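PDB 4PAR: uncharacterized protein AbaSI, which cuts DNA that contains 5-hydroxymethylcytosine, joining a VSR-like endonuclease fold to an SRA-like domain that probably recognises the modified base. Local coordinates for residues V13-G18 / D277-R282; L17-N22 / F44-F49; R32-L37 / T60-P65. The protein carries 3 engineered substitutions. All coordinates share one frame; numbering follows the deposited sequence.

Contact 1 (V13-G18 / D277-R282). With nucleotides of chain C.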
loop_
_atom_site.group_PDB
_atom_site.type_symbol
_atom_site.label_atom_id
_atom_site.label_comp_id
_atom_site.label_asym_id
_atom_site.label_seq_id
_atom_site.Cartn_x
_atom_site.Cartn_y
_atom_site.Cartn_z
ATOM N N VAL F 13 17.115 15.792 7.547
ATOM C CA VAL F 13 16.462 16.991 8.057
ATOM C C VAL F 13 15.147 17.279 7.333
ATOM O O VAL F 13 14.134 17.557 7.970
ATOM C CB VAL F 13 17.365 18.233 7.938
ATOM C CG1 VAL F 13 16.642 19.454 8.482
ATOM C CG2 VAL F 13 18.652 18.023 8.692
ATOM N N ILE F 14 15.162 17.214 6.006
ATOM C CA ILE F 14 13.951 17.471 5.236
ATOM C C ILE F 14 12.837 16.497 5.609
ATOM O O ILE F 14 11.694 16.905 5.837
ATOM C CB ILE F 14 14.207 17.385 3.721
ATOM C CG1 ILE F 14 15.107 18.530 3.281
ATOM C CG2 ILE F 14 12.912 17.463 2.950
ATOM C CD1 ILE F 14 14.727 19.844 3.880
ATOM N N ARG F 15 13.176 15.214 5.685
ATOM C CA ARG F 15 12.172 14.199 5.993
ATOM C C ARG F 15 11.660 14.270 7.435
ATOM O O ARG F 15 10.507 13.937 7.686
ATOM C CB ARG F 15 12.723 12.802 5.702
ATOM C CG ARG F 15 13.051 12.585 4.238
ATOM C CD ARG F 15 13.495 11.168 3.977
ATOM N NE ARG F 15 12.383 10.234 4.081
ATOM C CZ ARG F 15 12.489 8.927 3.870
ATOM N NH1 ARG F 15 13.663 8.400 3.545
ATOM N NH2 ARG F 15 11.423 8.148 3.984
ATOM N N GLN F 16 12.495 14.697 8.379
ATOM C CA GLN F 16 12.034 14.830 9.763
ATOM C C GLN F 16 11.044 15.980 9.895
ATOM O O GLN F 16 10.108 15.914 10.688
ATOM C CB GLN F 16 13.206 15.044 10.730
ATOM C CG GLN F 16 14.136 13.839 10.900
ATOM C CD GLN F 16 13.511 12.680 11.666
ATOM O OE1 GLN F 16 12.628 12.867 12.503
ATOM N NE2 GLN F 16 13.978 11.475 11.381
ATOM N N LEU F 17 11.258 17.034 9.112
ATOM C CA LEU F 17 10.385 18.200 9.137
ATOM C C LEU F 17 9.303 18.091 8.065
ATOM O O LEU F 17 8.483 18.996 7.889
ATOM C CB LEU F 17 11.200 19.477 8.953
ATOM C CG LEU F 17 12.277 19.678 10.015
ATOM C CD1 LEU F 17 13.099 20.914 9.751
ATOM C CD2 LEU F 17 11.658 19.748 11.390
ATOM N N GLY F 18 9.312 16.973 7.349
ATOM C CA GLY F 18 8.351 16.732 6.292
ATOM C C GLY F 18 7.306 15.675 6.593
ATOM O O GLY F 18 6.628 15.201 5.686
ATOM N N ASP F 277 12.659 1.633 11.515
ATOM C CA ASP F 277 13.304 2.944 11.453
ATOM C C ASP F 277 12.250 4.051 11.401
ATOM O O ASP F 277 11.276 3.943 10.655
ATOM C CB ASP F 277 14.235 3.024 10.239
ATOM C CG ASP F 277 15.073 4.294 10.221
ATOM O OD1 ASP F 277 15.223 4.930 11.287
ATOM O OD2 ASP F 277 15.590 4.651 9.138
ATOM N N ASN F 278 12.441 5.108 12.192
ATOM C CA ASN F 278 11.467 6.199 12.257
ATOM C C ASN F 278 11.248 6.831 10.878
ATOM O O ASN F 278 10.168 7.340 10.574
ATOM C CB ASN F 278 11.893 7.260 13.285
ATOM C CG ASN F 278 13.157 8.004 12.890
ATOM O OD1 ASN F 278 13.193 8.704 11.880
ATOM N ND2 ASN F 278 14.192 7.887 13.711
ATOM N N LEU F 279 12.281 6.788 10.046
ATOM C CA LEU F 279 12.144 7.117 8.637
ATOM C C LEU F 279 12.310 5.861 7.800
ATOM O O LEU F 279 13.090 4.978 8.145
ATOM C CB LEU F 279 13.176 8.160 8.214
ATOM C CG LEU F 279 12.957 9.601 8.667
ATOM C CD1 LEU F 279 14.166 10.442 8.307
ATOM C CD2 LEU F 279 11.692 10.176 8.038
ATOM N N SER F 280 11.566 5.776 6.708
ATOM C CA SER F 280 11.769 4.724 5.709
ATOM C C SER F 280 11.582 3.290 6.214
ATOM O O SER F 280 12.149 2.362 5.637
ATOM C CB SER F 280 13.170 4.846 5.093
ATOM O OG SER F 280 13.265 5.976 4.239
ATOM N N SER F 281 10.841 3.122 7.309
ATOM C CA SER F 281 10.116 1.880 7.601
ATOM C C SER F 281 10.847 0.557 7.318
ATOM O O SER F 281 10.242 -0.395 6.818
ATOM C CB SER F 281 8.791 1.880 6.831
ATOM O OG SER F 281 8.020 0.732 7.141
ATOM N N ARG F 282 12.136 0.491 7.629
ATOM C CA ARG F 282 12.872 -0.759 7.484
ATOM C C ARG F 282 13.351 -1.177 8.868
ATOM O O ARG F 282 13.387 -0.355 9.783
ATOM C CB ARG F 282 14.042 -0.613 6.502
ATOM C CG ARG F 282 15.197 0.241 7.005
ATOM C CD ARG F 282 16.287 0.439 5.946
ATOM N NE ARG F 282 16.889 -0.815 5.491
ATOM C CZ ARG F 282 17.737 -1.552 6.207
ATOM N NH1 ARG F 282 18.079 -1.181 7.434
ATOM N NH2 ARG F 282 18.235 -2.672 5.700
ATOM P P DT C 8 18.947 -5.150 3.158
ATOM O OP1 DT C 8 20.309 -4.617 2.931
ATOM O OP2 DT C 8 17.981 -4.377 3.969
ATOM O "O5'" DT C 8 18.265 -5.446 1.745
ATOM C "C5'" DT C 8 18.709 -6.543 0.966
ATOM C "C4'" DT C 8 17.657 -6.951 -0.048
ATOM O "O4'" DT C 8 16.572 -7.642 0.611
ATOM C "C3'" DT C 8 17.004 -5.791 -0.814
ATOM O "O3'" DT C 8 17.394 -5.828 -2.181
ATOM C "C2'" DT C 8 15.492 -6.027 -0.651
ATOM C "C1'" DT C 8 15.434 -7.473 -0.186
ATOM N N1 DT C 8 14.212 -7.810 0.607
ATOM C C2 DT C 8 13.230 -8.570 0.020
ATOM O O2 DT C 8 13.308 -8.992 -1.120
ATOM N N3 DT C 8 12.149 -8.827 0.818
ATOM C C4 DT C 8 11.950 -8.406 2.115
ATOM O O4 DT C 8 10.941 -8.695 2.748
ATOM C C5 DT C 8 13.016 -7.606 2.675
ATOM C C7 DT C 8 12.914 -7.090 4.078
ATOM C C6 DT C 8 14.084 -7.348 1.901
#

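Contact 2 (L17-N22 / F44-F49)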
loop_
_atom_site.group_PDB
_atom_site.type_symbol
_atom_site.label_atom_id
_atom_site.label_comp_id
_atom_site.label_asym_id
_atom_site.label_seq_id
_atom_site.Cartn_x
_atom_site.Cartn_y
_atom_site.Cartn_z
ATOM N N LEU F 17 11.258 17.034 9.112
ATOM C CA LEU F 17 10.385 18.200 9.137
ATOM C C LEU F 17 9.303 18.091 8.065
ATOM O O LEU F 17 8.483 18.996 7.889
ATOM C CB LEU F 17 11.200 19.477 8.953
ATOM C CG LEU F 17 12.277 19.678 10.015
ATOM C CD1 LEU F 17 13.099 20.914 9.751
ATOM C CD2 LEU F 17 11.658 19.748 11.390
ATOM N N GLY F 18 9.312 16.973 7.349
ATOM C CA GLY F 18 8.351 16.732 6.292
ATOM C C GLY F 18 7.306 15.675 6.593
ATOM O O GLY F 18 6.628 15.201 5.686
ATOM N N ARG F 19 7.178 15.289 7.859
ATOM C CA ARG F 19 6.212 14.258 8.231
ATOM C C ARG F 19 4.802 14.803 8.147
ATOM O O ARG F 19 4.582 15.998 8.347
ATOM C CB ARG F 19 6.462 13.742 9.646
ATOM C CG ARG F 19 7.729 12.942 9.840
ATOM C CD ARG F 19 7.773 12.408 11.252
ATOM N NE ARG F 19 9.123 12.077 11.692
ATOM C CZ ARG F 19 9.713 10.915 11.450
ATOM N NH1 ARG F 19 9.070 9.986 10.754
ATOM N NH2 ARG F 19 10.943 10.687 11.893
ATOM N N THR F 20 3.846 13.924 7.859
ATOM C CA THR F 20 2.442 14.309 7.887
ATOM C C THR F 20 2.069 14.714 9.321
ATOM O O THR F 20 2.297 13.965 10.271
ATOM C CB THR F 20 1.525 13.175 7.359
ATOM O OG1 THR F 20 0.155 13.500 7.618
ATOM C CG2 THR F 20 1.858 11.847 8.010
ATOM N N LYS F 21 1.514 15.916 9.462
ATOM C CA LYS F 21 1.304 16.546 10.767
ATOM C C LYS F 21 0.280 15.829 11.634
ATOM O O LYS F 21 -0.810 15.490 11.177
ATOM C CB LYS F 21 0.870 18.003 10.583
ATOM C CG LYS F 21 1.956 18.918 10.047
ATOM C CD LYS F 21 1.374 20.241 9.561
ATOM C CE LYS F 21 0.583 20.940 10.656
ATOM N NZ LYS F 21 1.428 21.265 11.839
ATOM N N ASN F 22 0.645 15.589 12.889
ATOM C CA ASN F 22 -0.299 15.082 13.875
ATOM C C ASN F 22 -1.141 16.208 14.460
ATOM O O ASN F 22 -2.349 16.074 14.639
ATOM C CB ASN F 22 0.440 14.344 14.983
ATOM C CG ASN F 22 1.074 13.067 14.496
ATOM O OD1 ASN F 22 0.537 12.398 13.614
ATOM N ND2 ASN F 22 2.226 12.722 15.060
ATOM N N PHE F 44 18.185 15.376 16.061
ATOM C CA PHE F 44 16.805 15.537 16.507
ATOM C C PHE F 44 15.868 14.579 15.781
ATOM O O PHE F 44 16.155 14.130 14.668
ATOM C CB PHE F 44 16.337 16.982 16.324
ATOM C CG PHE F 44 16.234 17.417 14.888
ATOM C CD1 PHE F 44 15.081 17.181 14.155
ATOM C CD2 PHE F 44 17.278 18.080 14.281
ATOM C CE1 PHE F 44 14.986 17.578 12.849
ATOM C CE2 PHE F 44 17.184 18.480 12.968
ATOM C CZ PHE F 44 16.038 18.230 12.252
ATOM N N VAL F 45 14.750 14.260 16.428
ATOM C CA VAL F 45 13.752 13.357 15.860
ATOM C C VAL F 45 12.361 13.958 16.051
ATOM O O VAL F 45 12.043 14.469 17.126
ATOM C CB VAL F 45 13.799 11.952 16.521
ATOM C CG1 VAL F 45 12.904 10.974 15.777
ATOM C CG2 VAL F 45 15.214 11.426 16.585
ATOM N N THR F 46 11.533 13.906 15.012
ATOM C CA THR F 46 10.146 14.354 15.131
ATOM C C THR F 46 9.189 13.177 15.250
ATOM O O THR F 46 9.395 12.136 14.630
ATOM C CB THR F 46 9.702 15.212 13.930
ATOM O OG1 THR F 46 9.913 14.483 12.715
ATOM C CG2 THR F 46 10.467 16.530 13.888
ATOM N N GLN F 47 8.141 13.359 16.046
ATOM C CA GLN F 47 7.128 12.333 16.250
ATOM C C GLN F 47 7.746 11.070 16.832
ATOM O O GLN F 47 7.484 9.960 16.370
ATOM C CB GLN F 47 6.401 12.030 14.945
ATOM C CG GLN F 47 5.750 13.246 14.348
ATOM C CD GLN F 47 4.906 12.917 13.150
ATOM O OE1 GLN F 47 4.757 11.750 12.786
ATOM N NE2 GLN F 47 4.342 13.945 12.522
ATOM N N GLN F 48 8.570 11.258 17.856
ATOM C CA GLN F 48 9.229 10.141 18.510
ATOM C C GLN F 48 8.244 9.414 19.394
ATOM O O GLN F 48 7.644 10.023 20.284
ATOM C CB GLN F 48 10.425 10.619 19.335
ATOM C CG GLN F 48 11.059 9.538 20.182
ATOM C CD GLN F 48 11.671 8.429 19.359
ATOM O OE1 GLN F 48 12.531 8.669 18.514
ATOM N NE2 GLN F 48 11.227 7.202 19.598
ATOM N N PHE F 49 8.068 8.117 19.138
ATOM C CA PHE F 49 7.224 7.272 19.982
ATOM C C PHE F 49 7.860 7.039 21.349
ATOM O O PHE F 49 9.040 6.705 21.436
ATOM C CB PHE F 49 6.961 5.925 19.314
ATOM C CG PHE F 49 6.021 5.992 18.150
ATOM C CD1 PHE F 49 4.653 6.046 18.354
ATOM C CD2 PHE F 49 6.503 5.978 16.851
ATOM C CE1 PHE F 49 3.781 6.096 17.285
ATOM C CE2 PHE F 49 5.638 6.027 15.777
ATOM C CZ PHE F 49 4.275 6.085 15.994
#

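Contact 3 (R32-L37 / T60-P65)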
loop_
_atom_site.group_PDB
_atom_site.type_symbol
_atom_site.label_atom_id
_atom_site.label_comp_id
_atom_site.label_asym_id
_atom_site.label_seq_id
_atom_site.Cartn_x
_atom_site.Cartn_y
_atom_site.Cartn_z
ATOM N N ARG F 32 10.368 26.255 13.671
ATOM C CA ARG F 32 10.946 27.483 14.199
ATOM C C ARG F 32 12.016 27.173 15.248
ATOM O O ARG F 32 13.073 27.809 15.260
ATOM C CB ARG F 32 9.879 28.410 14.785
ATOM C CG ARG F 32 10.476 29.736 15.231
ATOM C CD ARG F 32 9.440 30.747 15.666
ATOM N NE ARG F 32 10.072 31.883 16.332
ATOM C CZ ARG F 32 10.482 32.986 15.715
ATOM N NH1 ARG F 32 10.328 33.117 14.401
ATOM N NH2 ARG F 32 11.046 33.961 16.412
ATOM N N ILE F 33 11.755 26.191 16.110
ATOM C CA ILE F 33 12.755 25.781 17.101
ATOM C C ILE F 33 14.051 25.358 16.425
ATOM O O ILE F 33 15.129 25.847 16.768
ATOM C CB ILE F 33 12.266 24.615 17.987
ATOM C CG1 ILE F 33 11.195 25.094 18.964
ATOM C CG2 ILE F 33 13.430 24.003 18.769
ATOM C CD1 ILE F 33 10.689 24.010 19.868
ATOM N N ILE F 34 13.942 24.458 15.453
ATOM C CA ILE F 34 15.123 23.976 14.754
ATOM C C ILE F 34 15.890 25.095 14.063
ATOM O O ILE F 34 17.096 25.230 14.271
ATOM C CB ILE F 34 14.768 22.919 13.722
ATOM C CG1 ILE F 34 14.082 21.746 14.412
ATOM C CG2 ILE F 34 16.026 22.439 13.026
ATOM C CD1 ILE F 34 14.944 21.099 15.480
ATOM N N HIS F 35 15.204 25.899 13.255
ATOM C CA HIS F 35 15.894 26.942 12.490
ATOM C C HIS F 35 16.518 28.008 13.381
ATOM O O HIS F 35 17.611 28.480 13.100
ATOM C CB HIS F 35 14.949 27.609 11.490
ATOM C CG HIS F 35 14.498 26.699 10.396
ATOM N ND1 HIS F 35 13.260 26.808 9.802
ATOM C CD2 HIS F 35 15.115 25.654 9.797
ATOM C CE1 HIS F 35 13.133 25.867 8.883
ATOM N NE2 HIS F 35 14.244 25.155 8.859
ATOM N N LEU F 36 15.826 28.395 14.446
ATOM C CA LEU F 36 16.351 29.426 15.335
ATOM C C LEU F 36 17.497 28.874 16.178
ATOM O O LEU F 36 18.399 29.614 16.575
ATOM C CB LEU F 36 15.249 29.984 16.233
ATOM C CG LEU F 36 14.486 31.214 15.740
ATOM C CD1 LEU F 36 13.833 30.959 14.399
ATOM C CD2 LEU F 36 13.448 31.626 16.772
ATOM N N LEU F 37 17.449 27.580 16.471
ATOM C CA LEU F 37 18.586 26.913 17.088
ATOM C C LEU F 37 19.719 26.744 16.079
ATOM O O LEU F 37 20.840 27.181 16.315
ATOM C CB LEU F 37 18.166 25.553 17.649
ATOM C CG LEU F 37 19.243 24.558 18.089
ATOM C CD1 LEU F 37 20.184 25.162 19.122
ATOM C CD2 LEU F 37 18.593 23.299 18.636
ATOM N N THR F 60 6.063 12.379 21.084
ATOM C CA THR F 60 6.460 13.766 21.254
ATOM C C THR F 60 6.849 14.370 19.913
ATOM O O THR F 60 7.383 13.684 19.039
ATOM C CB THR F 60 7.618 13.903 22.252
ATOM O OG1 THR F 60 8.662 12.989 21.901
ATOM C CG2 THR F 60 7.138 13.575 23.637
ATOM N N ASP F 61 6.579 15.662 19.766
ATOM C CA ASP F 61 6.719 16.349 18.488
ATOM C C ASP F 61 8.172 16.589 18.098
ATOM O O ASP F 61 8.544 16.399 16.941
ATOM C CB ASP F 61 5.958 17.677 18.528
ATOM C CG ASP F 61 4.463 17.483 18.697
ATOM O OD1 ASP F 61 3.886 16.644 17.964
ATOM O OD2 ASP F 61 3.872 18.156 19.573
ATOM N N LEU F 62 8.993 17.015 19.053
ATOM C CA LEU F 62 10.422 17.157 18.776
ATOM C C LEU F 62 11.268 16.488 19.870
ATOM O O LEU F 62 10.961 16.608 21.048
ATOM C CB LEU F 62 10.788 18.636 18.631
ATOM C CG LEU F 62 12.237 18.949 18.256
ATOM C CD1 LEU F 62 12.553 18.412 16.879
ATOM C CD2 LEU F 62 12.502 20.438 18.321
ATOM N N TYR F 63 12.319 15.768 19.477
ATOM C CA TYR F 63 13.141 15.016 20.437
ATOM C C TYR F 63 14.642 15.099 20.164
ATOM O O TYR F 63 15.105 14.747 19.082
ATOM C CB TYR F 63 12.707 13.550 20.445
ATOM C CG TYR F 63 13.597 12.616 21.241
ATOM C CD1 TYR F 63 14.080 12.967 22.496
ATOM C CD2 TYR F 63 13.931 11.366 20.742
ATOM C CE1 TYR F 63 14.879 12.103 23.222
ATOM C CE2 TYR F 63 14.730 10.498 21.459
ATOM C CZ TYR F 63 15.200 10.867 22.698
ATOM O OH TYR F 63 15.996 9.992 23.408
ATOM N N PHE F 64 15.394 15.556 21.161
ATOM C CA PHE F 64 16.852 15.534 21.112
ATOM C C PHE F 64 17.377 14.428 22.024
ATOM O O PHE F 64 17.320 14.551 23.255
ATOM C CB PHE F 64 17.437 16.881 21.531
ATOM C CG PHE F 64 16.948 18.036 20.715
ATOM C CD1 PHE F 64 17.571 18.374 19.524
ATOM C CD2 PHE F 64 15.874 18.796 21.143
ATOM C CE1 PHE F 64 17.123 19.445 18.775
ATOM C CE2 PHE F 64 15.422 19.863 20.398
ATOM C CZ PHE F 64 16.048 20.188 19.214
ATOM N N PRO F 65 17.881 13.342 21.419
ATOM C CA PRO F 65 18.362 12.136 22.099
ATOM C C PRO F 65 19.618 12.365 22.918
ATOM O O PRO F 65 19.760 11.784 23.991
ATOM C CB PRO F 65 18.654 11.175 20.942
ATOM C CG PRO F 65 17.852 11.693 19.802
ATOM C CD PRO F 65 17.885 13.174 19.958
#

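Contact 1 (V13-G18 / D277-R282)
R15 and Q16, on the last turn of helix 7-16, meet N278, L279 and S280 in the hairpin loop between strands 268-276 and 283-295. The helix belongs to the PvuRts1I-like nuclease part and the loop to the SRA-like part, so the contact probably joins two domains. D277 N bonds to R282 O and closes the loop at its base. L279 lies between the two polar side chains of the helix. Its CD2 packs on R15 CB at 3.7 Å, and its CD1 sits against Q16 NE2. L279 CB also lies over one face of the R15 guanidinium. The R15 chain is extended at chi2 and turns at chi3 (71°), which carries the guanidinium across the leucine at a slant to S280. R15 NH1 donates to S280 OG at 2.6 Å, with the oxygen tilted 21° from the guanidinium plane. R15 NH2 makes a weaker bond to the same oxygen at 2.9 Å. On the far side of L279, Q16 NE2 donates to N278 OD1 at 2.9 Å. The oxygen lies in the Q16 amide plane, but the two amide planes stand 76° apart, and the donor comes from above the N278 carbonyl plane. Q16 OE1 accepts from R19 NH2, which holds the other side of this amide. At the end of the loop, R282 NH2 points to OP2 of DT8 of chain C; the modelled separation is too short to trust in detail. A hairpin loop reaching both the nuclease helix and the DNA backbone is consistent with a two-domain, modification-dependent restriction enzyme.

Contact 2 (L17-N22 / F44-F49)
R19 and T46 form the first of two polar links between the loop 17-22 and the start of strand 45-51. R19 NE donates to T46 OG1 at 2.7 Å, with an N-H...O angle of 151°. The oxygen lies in the guanidinium plane, at its edge. The same hydroxyl also bonds to Q16 O at the end of helix 7-16, so T46 joins the helix end to the arginine. The second link is made by Q47. Its NE2 donates to T20 O at 3.0 Å in a nearly straight bond (163°). The carbonyl oxygen lies in the amide plane of Q47, while the donor stands above the plane of the carbonyl. Q47 NE2 has a further, weak bond to E26 OE2, and this second partner would also limit rotation of the amide.

Van der Waals packing fills in between these bonds. The Q47 chain is extended beyond CG and runs past R19 in the opposite direction, with R19 CD 3.4 Å from Q47 OE1. N22 approaches Q47 from the other end, and its ND2 lies 3.3 Å from Q47 CD. The two amide planes are moderately inclined to each other.

The apolar part is small and lies at the start of both segments. L17 CD2 touches F44 CE1 at 4.2 Å and T46 CG2 at the same distance. Near it, F44 also packs on V13 and I34.

Q47 has a left-handed helical backbone conformation (phi 60°), and with Q48 it faces T60 on the neighbouring strand. This is a G1 beta bulge, here with glutamine in the first position.

Contact 3 (R32-L37 / T60-P65)
L62 and L37 both hold CG opposite their own backbone N, at chi1 -176° and 168°, and this carries their methyl groups into the interface between helix 26-37 and the sheet. L62 extends from the strand toward I33 and I34, and L37 extends from the helix toward F64. The contact is apolar throughout.

L62 CD2 is the shared point of the first half. It touches I33 CG2 at 3.7 Å and I34 CD1 at 3.8 Å. The I33 and L62 side chains run antiparallel past one another, while the I34 chain passes L62 at a slant. I34 CD1 reaches both methyls of L62, since L62 CD1 is also within 3.9 Å of it. The same I34 methyl then meets F64 CZ at 4.0 Å. It thus bridges two residues that point to the same side of the strand.

F64 closes the second half. Its CZ and CE1 meet L37 CD2, each at 4.1 Å, with the two side chains coming from opposite directions. I33, I34 and L37 lie within about one turn of the helix, so a single side of it does the touching. Y63, between L62 and F64, takes no part and stacks its ring on H70.

The segment axes come within 11.1 Å, with 42° between their directions. D61 and L62 both face I71 on strand 69-74, a classic beta bulge that includes L62 itself. F44 packs on I34, L62 and F64, and helix 136-159 reaches I33 and F64 through I143 and I150. R32, H35 and L36 meet the second subunit, so helix 26-37 lies between the sheet of its own chain and the other copy.

How the contacts relate
Contact 3 lies in the core of the nuclease part: all its touching residues are buried and it is purely apolar. Contact 2 is partly buried and mixed, with side-chain hydrogen bonds beside a small apolar patch. Contact 1 is a surface contact between the nuclease and SRA-like parts and combines side-chain hydrogen bonds with packing of L279. Contacts 2 and 3 join through the sheet, where strands 45-51 and 57-64 are neighbours and V45 O bonds to Y63 N. Contacts 1 and 2 share L17 and G18. R19 NH1 also bonds to N278 O, tying the loop of contact 2 to the hairpin loop of contact 1. Contacts 1 and 3 do not touch, but all three contacts reach the second subunit.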